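Local coordinates for conserved protein (Methanosarcina mazei, PDB 2NR4) that binds flavin mononucleotide as a flavoprotein, although its biological function is not yet known, at residues A116-V121 and A143-R148; P56-F61 and L134-V139; Y82-F87 and D198-A203. All coordinates share one frame; numbering follows the deposited sequence.

Contact 1: A116-V121 and A143-R148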
loop_
_atom_site.group_PDB
_atom_site.type_symbol
_atom_site.label_atom_id
_atom_site.label_comp_id
_atom_site.label_asym_id
_atom_site.label_seq_id
_atom_site.Cartn_x
_atom_site.Cartn_y
_atom_site.Cartn_z
ATOM N N ALA A 116 1.458 -16.234 -2.299
ATOM C CA ALA A 116 1.696 -15.111 -3.218
ATOM C C ALA A 116 0.454 -14.733 -4.033
ATOM O O ALA A 116 -0.288 -15.591 -4.531
ATOM C CB ALA A 116 2.847 -15.414 -4.155
ATOM N N ILE A 117 0.226 -13.433 -4.175
ATOM C CA ILE A 117 -0.804 -12.955 -5.078
ATOM C C ILE A 117 -0.381 -13.197 -6.529
ATOM O O ILE A 117 -1.150 -13.702 -7.341
ATOM C CB ILE A 117 -1.062 -11.436 -4.836
ATOM C CG1 ILE A 117 -1.401 -11.146 -3.344
ATOM C CG2 ILE A 117 -2.106 -10.919 -5.801
ATOM C CD1 ILE A 117 -2.677 -11.726 -2.877
ATOM N N ALA A 118 0.843 -12.791 -6.847
ATOM C CA ALA A 118 1.458 -12.971 -8.145
ATOM C C ALA A 118 2.958 -13.220 -7.948
ATOM O O ALA A 118 3.597 -12.619 -7.036
ATOM C CB ALA A 118 1.231 -11.707 -9.006
ATOM N N TRP A 119 3.543 -14.075 -8.795
ATOM C CA TRP A 119 4.991 -14.388 -8.694
ATOM C C TRP A 119 5.662 -14.261 -10.048
ATOM O O TRP A 119 5.001 -14.442 -11.104
ATOM C CB TRP A 119 5.231 -15.783 -8.040
ATOM C CG TRP A 119 4.502 -16.894 -8.730
ATOM C CD1 TRP A 119 3.286 -17.427 -8.371
ATOM C CD2 TRP A 119 4.909 -17.580 -9.930
ATOM N NE1 TRP A 119 2.922 -18.429 -9.284
ATOM C CE2 TRP A 119 3.900 -18.535 -10.238
ATOM C CE3 TRP A 119 6.041 -17.501 -10.758
ATOM C CZ2 TRP A 119 3.988 -19.390 -11.353
ATOM C CZ3 TRP A 119 6.123 -18.342 -11.863
ATOM C CH2 TRP A 119 5.085 -19.261 -12.158
ATOM N N VAL A 120 6.943 -13.915 -10.039
ATOM C CA VAL A 120 7.760 -13.922 -11.258
ATOM C C VAL A 120 9.069 -14.593 -10.892
ATOM O O VAL A 120 9.736 -14.178 -9.932
ATOM C CB VAL A 120 8.059 -12.493 -11.803
ATOM C CG1 VAL A 120 8.863 -12.571 -13.133
ATOM C CG2 VAL A 120 6.742 -11.686 -11.998
ATOM N N VAL A 121 9.446 -15.627 -11.637
ATOM C CA VAL A 121 10.771 -16.202 -11.478
ATOM C C VAL A 121 11.760 -15.457 -12.391
ATOM O O VAL A 121 11.560 -15.366 -13.613
ATOM C CB VAL A 121 10.783 -17.755 -11.784
ATOM C CG1 VAL A 121 12.191 -18.291 -11.541
ATOM C CG2 VAL A 121 9.771 -18.460 -10.916
ATOM N N ALA A 143 6.066 -16.612 -14.910
ATOM C CA ALA A 143 5.246 -15.737 -14.046
ATOM C C ALA A 143 3.893 -16.351 -13.840
ATOM O O ALA A 143 3.400 -17.067 -14.725
ATOM C CB ALA A 143 5.110 -14.349 -14.646
ATOM N N GLY A 144 3.283 -16.092 -12.686
ATOM C CA GLY A 144 1.985 -16.640 -12.424
ATOM C C GLY A 144 1.162 -15.749 -11.545
ATOM O O GLY A 144 1.691 -14.869 -10.891
ATOM N N PHE A 145 -0.133 -16.039 -11.506
ATOM C CA PHE A 145 -1.117 -15.291 -10.766
ATOM C C PHE A 145 -1.887 -16.278 -9.907
ATOM O O PHE A 145 -2.130 -17.420 -10.327
ATOM C CB PHE A 145 -2.075 -14.617 -11.761
ATOM C CG PHE A 145 -2.600 -13.306 -11.300
ATOM C CD1 PHE A 145 -1.831 -12.157 -11.419
ATOM C CD2 PHE A 145 -3.876 -13.210 -10.761
ATOM C CE1 PHE A 145 -2.321 -10.942 -10.990
ATOM C CE2 PHE A 145 -4.385 -11.988 -10.328
ATOM C CZ PHE A 145 -3.608 -10.854 -10.441
ATOM N N ASN A 146 -2.252 -15.874 -8.699
ATOM C CA ASN A 146 -3.050 -16.739 -7.841
ATOM C C ASN A 146 -4.364 -16.055 -7.523
ATOM O O ASN A 146 -4.533 -15.454 -6.462
ATOM C CB ASN A 146 -2.313 -17.113 -6.546
ATOM C CG ASN A 146 -1.178 -18.095 -6.766
ATOM O OD1 ASN A 146 -1.238 -18.969 -7.633
ATOM N ND2 ASN A 146 -0.137 -17.965 -5.964
ATOM N N GLU A 147 -5.284 -16.138 -8.482
ATOM C CA GLU A 147 -6.668 -15.681 -8.321
ATOM C C GLU A 147 -7.257 -16.026 -6.957
ATOM O O GLU A 147 -7.871 -15.185 -6.316
ATOM C CB GLU A 147 -7.541 -16.283 -9.433
ATOM C CG GLU A 147 -7.220 -15.761 -10.830
ATOM C CD GLU A 147 -6.055 -16.477 -11.520
ATOM O OE1 GLU A 147 -5.696 -17.620 -11.130
ATOM O OE2 GLU A 147 -5.501 -15.877 -12.473
ATOM N N ARG A 148 -7.026 -17.250 -6.503
ATOM C CA ARG A 148 -7.534 -17.742 -5.221
ATOM C C ARG A 148 -7.070 -16.910 -4.008
ATOM O O ARG A 148 -7.710 -16.941 -2.961
ATOM C CB ARG A 148 -7.161 -19.228 -5.030
ATOM C CG ARG A 148 -7.779 -20.210 -6.079
ATOM C CD ARG A 148 -7.169 -21.632 -6.001
ATOM N NE ARG A 148 -7.344 -22.379 -7.253
ATOM C CZ ARG A 148 -6.853 -23.598 -7.496
ATOM N NH1 ARG A 148 -6.150 -24.249 -6.571
ATOM N NH2 ARG A 148 -7.073 -24.177 -8.673
HETATM O O HOH W 1 0.781 -20.226 -9.024
#

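Contact 2: P56-F61 and L134-V139. With FMN (flavin mononucleotide), chain C.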
loop_
_atom_site.group_PDB
_atom_site.type_symbol
_atom_site.label_atom_id
_atom_site.label_comp_id
_atom_site.label_asym_id
_atom_site.label_seq_id
_atom_site.Cartn_x
_atom_site.Cartn_y
_atom_site.Cartn_z
ATOM N N PRO A 56 14.466 -4.576 -14.498
ATOM C CA PRO A 56 14.437 -4.429 -13.040
ATOM C C PRO A 56 15.731 -4.935 -12.464
ATOM O O PRO A 56 16.438 -5.737 -13.136
ATOM C CB PRO A 56 13.301 -5.321 -12.582
ATOM C CG PRO A 56 12.839 -6.093 -13.748
ATOM C CD PRO A 56 13.477 -5.546 -14.994
ATOM N N PHE A 57 16.047 -4.483 -11.250
ATOM C CA PHE A 57 17.240 -4.946 -10.544
ATOM C C PHE A 57 17.051 -4.978 -9.029
ATOM O O PHE A 57 16.071 -4.431 -8.498
ATOM C CB PHE A 57 18.467 -4.133 -10.873
ATOM C CG PHE A 57 18.408 -2.679 -10.450
ATOM C CD1 PHE A 57 19.032 -2.269 -9.287
ATOM C CD2 PHE A 57 17.808 -1.728 -11.279
ATOM C CE1 PHE A 57 19.002 -0.919 -8.902
ATOM C CE2 PHE A 57 17.780 -0.369 -10.912
ATOM C CZ PHE A 57 18.381 0.022 -9.739
ATOM N N VAL A 58 17.981 -5.644 -8.353
ATOM C CA VAL A 58 17.913 -5.762 -6.892
ATOM C C VAL A 58 19.233 -5.349 -6.305
ATOM O O VAL A 58 20.272 -5.493 -6.942
ATOM C CB VAL A 58 17.526 -7.213 -6.348
ATOM C CG1 VAL A 58 16.119 -7.549 -6.618
ATOM C CG2 VAL A 58 18.472 -8.318 -6.894
ATOM N N ARG A 59 19.190 -4.826 -5.074
ATOM C CA ARG A 59 20.407 -4.497 -4.364
ATOM C C ARG A 59 20.270 -5.334 -3.125
ATOM O O ARG A 59 19.368 -5.095 -2.310
ATOM C CB ARG A 59 20.465 -3.008 -3.962
ATOM C CG ARG A 59 20.438 -1.999 -5.089
ATOM C CD ARG A 59 20.958 -0.596 -4.616
ATOM N NE ARG A 59 20.910 0.416 -5.694
ATOM C CZ ARG A 59 21.948 0.807 -6.435
ATOM N NH1 ARG A 59 23.163 0.328 -6.216
ATOM N NH2 ARG A 59 21.775 1.715 -7.396
ATOM N N LEU A 60 21.103 -6.353 -3.007
ATOM C CA LEU A 60 21.047 -7.235 -1.847
ATOM C C LEU A 60 22.206 -6.955 -0.874
ATOM O O LEU A 60 23.368 -6.924 -1.259
ATOM C CB LEU A 60 21.082 -8.695 -2.294
ATOM C CG LEU A 60 20.247 -9.124 -3.491
ATOM C CD1 LEU A 60 20.685 -10.493 -3.972
ATOM C CD2 LEU A 60 18.786 -9.186 -3.070
ATOM N N PHE A 61 21.880 -6.755 0.397
ATOM C CA PHE A 61 22.869 -6.637 1.450
ATOM C C PHE A 61 23.710 -7.910 1.543
ATOM O O PHE A 61 23.183 -9.027 1.570
ATOM C CB PHE A 61 22.176 -6.343 2.788
ATOM C CG PHE A 61 21.609 -4.952 2.873
ATOM C CD1 PHE A 61 22.438 -3.839 2.698
ATOM C CD2 PHE A 61 20.261 -4.751 3.130
ATOM C CE1 PHE A 61 21.924 -2.538 2.778
ATOM C CE2 PHE A 61 19.733 -3.468 3.198
ATOM C CZ PHE A 61 20.566 -2.350 3.021
ATOM N N LEU A 134 25.329 -6.412 -3.246
ATOM C CA LEU A 134 25.441 -7.091 -4.512
ATOM C C LEU A 134 24.259 -6.627 -5.345
ATOM O O LEU A 134 23.102 -6.762 -4.932
ATOM C CB LEU A 134 25.372 -8.588 -4.307
ATOM C CG LEU A 134 25.341 -9.387 -5.610
ATOM C CD1 LEU A 134 26.776 -9.462 -6.224
ATOM C CD2 LEU A 134 24.747 -10.766 -5.351
ATOM N N VAL A 135 24.554 -6.078 -6.515
ATOM C CA VAL A 135 23.507 -5.652 -7.443
ATOM C C VAL A 135 23.430 -6.702 -8.554
ATOM O O VAL A 135 24.469 -7.232 -8.994
ATOM C CB VAL A 135 23.786 -4.267 -7.990
ATOM C CG1 VAL A 135 22.670 -3.810 -8.922
ATOM C CG2 VAL A 135 23.954 -3.273 -6.835
ATOM N N ALA A 136 22.208 -7.016 -8.946
ATOM C CA ALA A 136 21.909 -7.908 -10.079
ATOM C C ALA A 136 20.725 -7.379 -10.877
ATOM O O ALA A 136 19.726 -6.941 -10.299
ATOM C CB ALA A 136 21.598 -9.319 -9.576
ATOM N N ASP A 137 20.813 -7.441 -12.205
ATOM C CA ASP A 137 19.633 -7.192 -13.028
ATOM C C ASP A 137 18.822 -8.474 -13.120
ATOM O O ASP A 137 19.363 -9.567 -12.829
ATOM C CB ASP A 137 20.054 -6.684 -14.412
ATOM C CG ASP A 137 20.989 -5.508 -14.314
ATOM O OD1 ASP A 137 20.617 -4.522 -13.640
ATOM O OD2 ASP A 137 22.118 -5.556 -14.870
ATOM N N LEU A 138 17.550 -8.358 -13.508
ATOM C CA LEU A 138 16.608 -9.453 -13.495
ATOM C C LEU A 138 15.958 -9.698 -14.843
ATOM O O LEU A 138 15.357 -8.788 -15.433
ATOM C CB LEU A 138 15.498 -9.201 -12.477
ATOM C CG LEU A 138 15.961 -9.020 -11.012
ATOM C CD1 LEU A 138 14.755 -8.720 -10.155
ATOM C CD2 LEU A 138 16.691 -10.262 -10.464
ATOM N N VAL A 139 16.043 -10.945 -15.294
ATOM C CA VAL A 139 15.443 -11.337 -16.582
ATOM C C VAL A 139 14.317 -12.372 -16.287
ATOM O O VAL A 139 14.605 -13.434 -15.738
ATOM C CB VAL A 139 16.524 -11.963 -17.509
ATOM C CG1 VAL A 139 15.876 -12.330 -18.838
ATOM C CG2 VAL A 139 17.735 -11.015 -17.687
HETATM N N1 FMN C . 17.372 -6.428 2.031
HETATM C C2 FMN C . 18.099 -6.345 0.862
HETATM O O2 FMN C . 19.201 -6.884 0.818
HETATM N N3 FMN C . 17.609 -5.642 -0.218
HETATM C C4 FMN C . 16.367 -5.030 -0.147
HETATM O O4 FMN C . 15.824 -4.591 -1.153
HETATM C C4A FMN C . 15.622 -5.120 1.027
HETATM N N5 FMN C . 14.382 -4.510 1.127
HETATM C C5A FMN C . 13.630 -4.614 2.289
HETATM C C6 FMN C . 12.370 -4.005 2.364
HETATM C C7 FMN C . 11.609 -4.105 3.520
HETATM C C7M FMN C . 10.295 -3.378 3.582
HETATM C C8 FMN C . 12.132 -4.811 4.625
HETATM C C8M FMN C . 11.306 -5.089 5.824
HETATM C C9 FMN C . 13.394 -5.417 4.561
HETATM C C9A FMN C . 14.143 -5.326 3.374
HETATM N N10 FMN C . 15.400 -5.925 3.278
HETATM C C10 FMN C . 16.136 -5.822 2.116
HETATM C "C1'" FMN C . 16.029 -6.552 4.486
HETATM C "C2'" FMN C . 15.813 -8.059 4.413
HETATM O "O2'" FMN C . 14.453 -8.329 4.204
HETATM C "C3'" FMN C . 16.204 -8.657 5.744
HETATM O "O3'" FMN C . 17.583 -8.408 5.958
HETATM C "C4'" FMN C . 15.873 -10.147 5.802
HETATM O "O4'" FMN C . 16.015 -10.504 7.154
HETATM C "C5'" FMN C . 16.807 -10.986 4.920
HETATM O "O5'" FMN C . 16.713 -12.353 5.264
HETATM P P FMN C . 17.446 -13.566 4.472
HETATM O O1P FMN C . 18.780 -13.779 5.206
HETATM O O2P FMN C . 17.748 -13.107 3.026
HETATM O O3P FMN C . 16.565 -14.809 4.624
#

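Contact 3: Y82-F87 and D198-A203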
loop_
_atom_site.group_PDB
_atom_site.type_symbol
_atom_site.label_atom_id
_atom_site.label_comp_id
_atom_site.label_asym_id
_atom_site.label_seq_id
_atom_site.Cartn_x
_atom_site.Cartn_y
_atom_site.Cartn_z
ATOM N N TYR A 82 0.157 -9.090 0.345
ATOM C CA TYR A 82 -0.561 -7.988 1.024
ATOM C C TYR A 82 -0.744 -8.287 2.516
ATOM O O TYR A 82 -1.229 -7.452 3.251
ATOM C CB TYR A 82 -1.960 -7.770 0.416
ATOM C CG TYR A 82 -1.964 -7.437 -1.058
ATOM C CD1 TYR A 82 -0.988 -6.639 -1.614
ATOM C CD2 TYR A 82 -2.988 -7.889 -1.877
ATOM C CE1 TYR A 82 -1.009 -6.312 -2.975
ATOM C CE2 TYR A 82 -3.009 -7.581 -3.227
ATOM C CZ TYR A 82 -2.017 -6.799 -3.768
ATOM O OH TYR A 82 -2.031 -6.508 -5.112
ATOM N N ASP A 83 -0.295 -9.461 2.952
ATOM C CA ASP A 83 -0.424 -9.886 4.333
ATOM C C ASP A 83 0.761 -9.416 5.194
ATOM O O ASP A 83 1.894 -9.838 4.963
ATOM C CB ASP A 83 -0.531 -11.411 4.339
ATOM C CG ASP A 83 -0.667 -11.985 5.722
ATOM O OD1 ASP A 83 -1.024 -11.253 6.715
ATOM O OD2 ASP A 83 -0.421 -13.211 5.792
ATOM N N PRO A 84 0.511 -8.539 6.188
ATOM C CA PRO A 84 1.640 -7.989 6.938
ATOM C C PRO A 84 2.290 -9.069 7.824
ATOM O O PRO A 84 3.460 -8.963 8.137
ATOM C CB PRO A 84 0.979 -6.898 7.788
ATOM C CG PRO A 84 -0.431 -7.438 7.987
ATOM C CD PRO A 84 -0.776 -7.996 6.661
ATOM N N ILE A 85 1.508 -10.065 8.239
ATOM C CA ILE A 85 2.056 -11.220 8.999
ATOM C C ILE A 85 3.179 -11.939 8.242
ATOM O O ILE A 85 4.263 -12.171 8.772
ATOM C CB ILE A 85 0.953 -12.197 9.473
ATOM C CG1 ILE A 85 0.056 -11.515 10.536
ATOM C CG2 ILE A 85 1.625 -13.458 10.098
ATOM C CD1 ILE A 85 -1.242 -12.289 10.856
ATOM N N LEU A 86 2.929 -12.262 6.976
ATOM C CA LEU A 86 3.958 -12.911 6.134
ATOM C C LEU A 86 5.189 -12.042 5.916
ATOM O O LEU A 86 6.341 -12.523 5.965
ATOM C CB LEU A 86 3.322 -13.377 4.830
ATOM C CG LEU A 86 3.797 -14.567 4.006
ATOM C CD1 LEU A 86 4.158 -15.803 4.892
ATOM C CD2 LEU A 86 2.682 -14.899 3.047
ATOM N N PHE A 87 5.000 -10.736 5.719
ATOM C CA PHE A 87 6.145 -9.853 5.709
ATOM C C PHE A 87 7.041 -9.925 6.926
ATOM O O PHE A 87 8.268 -9.912 6.829
ATOM C CB PHE A 87 5.708 -8.368 5.541
ATOM C CG PHE A 87 5.909 -7.845 4.180
ATOM C CD1 PHE A 87 7.135 -7.315 3.809
ATOM C CD2 PHE A 87 4.879 -7.885 3.255
ATOM C CE1 PHE A 87 7.323 -6.835 2.549
ATOM C CE2 PHE A 87 5.079 -7.406 1.996
ATOM C CZ PHE A 87 6.317 -6.895 1.653
ATOM N N ASP A 198 -6.857 -6.629 12.475
ATOM C CA ASP A 198 -6.257 -7.725 13.257
ATOM C C ASP A 198 -4.897 -8.201 12.732
ATOM O O ASP A 198 -3.991 -8.462 13.527
ATOM C CB ASP A 198 -7.202 -8.933 13.345
ATOM C CG ASP A 198 -8.381 -8.684 14.263
ATOM O OD1 ASP A 198 -8.321 -7.698 15.020
ATOM O OD2 ASP A 198 -9.369 -9.461 14.227
ATOM N N ALA A 199 -4.751 -8.345 11.412
ATOM C CA ALA A 199 -3.493 -8.839 10.845
ATOM C C ALA A 199 -2.317 -7.906 11.148
ATOM O O ALA A 199 -1.236 -8.368 11.549
ATOM C CB ALA A 199 -3.619 -9.068 9.342
ATOM N N GLU A 200 -2.524 -6.594 10.972
ATOM C CA GLU A 200 -1.494 -5.623 11.349
ATOM C C GLU A 200 -1.130 -5.642 12.824
ATOM O O GLU A 200 0.047 -5.522 13.206
ATOM C CB GLU A 200 -1.886 -4.201 10.943
ATOM C CG GLU A 200 -1.811 -3.962 9.447
ATOM C CD GLU A 200 -2.962 -4.539 8.673
ATOM O OE1 GLU A 200 -4.055 -4.720 9.266
ATOM O OE2 GLU A 200 -2.772 -4.818 7.455
ATOM N N LYS A 201 -2.149 -5.774 13.668
ATOM C CA LYS A 201 -1.894 -5.764 15.097
ATOM C C LYS A 201 -1.108 -7.012 15.506
ATOM O O LYS A 201 -0.188 -6.901 16.311
ATOM C CB LYS A 201 -3.185 -5.535 15.893
ATOM C CG LYS A 201 -3.811 -4.134 15.649
ATOM C CD LYS A 201 -5.202 -4.044 16.344
ATOM C CE LYS A 201 -6.001 -2.821 15.896
ATOM N NZ LYS A 201 -7.415 -2.880 16.410
ATOM N N LYS A 202 -1.418 -8.152 14.893
ATOM C CA LYS A 202 -0.639 -9.396 15.056
ATOM C C LYS A 202 0.800 -9.260 14.533
ATOM O O LYS A 202 1.752 -9.730 15.170
ATOM C CB LYS A 202 -1.318 -10.585 14.350
ATOM C CG LYS A 202 -2.542 -11.171 15.042
ATOM C CD LYS A 202 -2.838 -12.610 14.538
ATOM C CE LYS A 202 -4.353 -12.799 14.261
ATOM N NZ LYS A 202 -5.172 -12.197 15.365
ATOM N N ALA A 203 0.956 -8.594 13.378
ATOM C CA ALA A 203 2.282 -8.345 12.796
ATOM C C ALA A 203 3.184 -7.528 13.709
ATOM O O ALA A 203 4.340 -7.876 13.913
ATOM C CB ALA A 203 2.160 -7.679 11.414
#

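Contact 1: A116-V121 and A143-R148
Strand 118-121 pairs antiparallel with strand 143-145, Trp-119 lying flat against Gly-144, at the open end of the long hairpin formed by strands 118-130 and 133-145 of the barrel. The segment axes run at 172°. Trp-119 and Gly-144 form the hydrogen-bonded pair, donating to each other through both amides; Ala-118 with Phe-145 and Val-120 with Ala-143 are the non-hydrogen-bonded pairs flanking it. On the face carrying these four residues, Ala-118 CB touches Phe-145 CD1 at 3.9 Å, and Leu-153 of the second subunit packs on Ala-118 and Phe-145.

The other face belongs to the indole. With Trp-119 CG set between the backbone N and the carbonyl carbon (chi1 55°), the ring folds back across the neighbouring strand and covers the backbone of Ala-143 and Gly-144. Gly-144 CA stands over the face of the Trp-119 six-membered ring, a CH-pi contact, and lies 3.5 Å from Trp-119 CE2. A CB on Gly-144 would fall only 2.4 Å from Trp-119 CZ2, so this close face contact is possible only because residue 144 carries no side chain.

Beyond the last strand pair, Asn-146 N continues the ladder to Ile-117 O at 2.8 Å. The Asn-146 side chain uses both ends of its amide: ND2 donates to Ala-116 O at 2.8 Å, a bond close to the amide plane, while OD1 accepts from a water at 2.8 Å. That water in turn accepts from Trp-119 NE1, in the indole plane. Ala-116 O also receives Asn-149 ND2. The chemistry implies a fixed amide orientation: a flipped amide would probably set OD1 against Ala-116 O and leave the water without its acceptor on Asn-146.

Contact 2: P56-F61 and L134-V139
Phe-57 to Leu-60 run antiparallel to Leu-134 to Asp-137, with segment axes 4.7 Å apart at 156° and five backbone hydrogen bonds between Pro-56 to Leu-60 and Leu-134 to Leu-138. They are adjacent strands of a six-stranded antiparallel barrel, consistent with the FMN-binding split-barrel fold. Val-58 with Ala-136 and Leu-60 with Leu-134 are the hydrogen-bonded pairs. Their side chains share one face, where Val-58 CG1 meets Leu-138 CD1 at 4.0 Å, the two side chains crossing near a right angle; Val-70 of helix 65-73 packs on Leu-60.

On the other face Val-135 lies alongside two longer side chains of the facing strand. Val-135 CG1, anti to the backbone N (chi1 -178°), reaches Phe-57 CD1 at 4.0 Å, and Val-135 CG2 lies 3.7 Å from Arg-59 NH1. Both neighbours point the same way as the valine, and Arg-59 NE stands at the edge of the Phe-57 ring, in its plane. An alanine in place of Val-135 would remove both branches and is likely to open a gap beside the Phe-57 ring and the Arg-59 chain, leaving both freer to shift. Asp-137 directs OD2 to a salt bridge with Arg-128 and to Asn-126 ND2.

The backbone of the first strand also hydrogen-bonds the flavin: N3 of FMN donates to Arg-59 O at 2.8 Å, and Phe-61 N donates to FMN O2 at 2.7 Å, with an N-H...O angle of 167°.

Contact 3: Y82-F87 and D198-A203
Pro-84 and Ile-85, in the first turn of helix 84-92, press against Ala-199 and Ala-203 on the first turns of helix 198-210. The interface is small, 265 Å² summed over both sides, and is made by van der Waals contact.

The ring of Pro-84 can be followed atom by atom. Pro-84 CB points toward the other helix and meets Ala-203 CB at 3.9 Å. Pro-84 CG touches Ala-199 CB at 3.8 Å and lies 3.7 Å from Ala-199 C, while Glu-200 OE2 approaches it at 3.6 Å. CD turns back to the backbone N, still facing Glu-200 OE2 and Ala-199 CB. The glutamate chain bends at chi2 (77°), which brings the carboxylate up to the ring, the two side chains crossing at about a right angle; its other oxygen, OE1, accepts from Gly-197 N.

Ile-85 supplies the second point of contact. Ile-85 CG1 lies 3.5 Å from Ala-199 O, and Ile-85 CD1 continues to Lys-202 CB at 3.9 Å, so the aliphatic base of the lysine takes part in the packing. The small alanines let the two helices come close, with Ile-85 CA only 4.8 Å from Ala-203 CA.

Asp-83 is the N-cap of helix 84-92. Asp-83 OD1 accepts from Ile-85 N at 3.2 Å, an N-H...O angle of 137°, the donor coming from above the carboxylate plane. Proline suits the first helical position that follows, because it has no amide hydrogen and no preceding turn is there to offer an acceptor.

Helix 158-176 lies beside both partners: Phe-160 touches Pro-84 and Glu-200, Val-163 touches Ala-203, and Leu-164 touches Phe-87. The contact therefore joins the helix that follows strand 75-79 of the barrel to the C-terminal helices.

From the N terminus, residues 56-61 come first and await 134-139, so contact 2 closes a loop across much of the barrel. Residues 82-87 leave inside that loop and meet 198-203 only near the C terminus; contact 3 thus crosses contact 2. Contact 1, between 116-121 and 143-148, is nested within the loop of contact 3 and also crosses contact 2, because 134-139 falls between its segments. Contacts 1 and 2 share strand 133-145, which pairs with 118-130 and with 57-61. Contact 3 ties the helix that follows strand 75-79 to the C-terminal helix, and Tyr-82 CD2 touches Ile-117 CG1 of contact 1 at 3.9 Å.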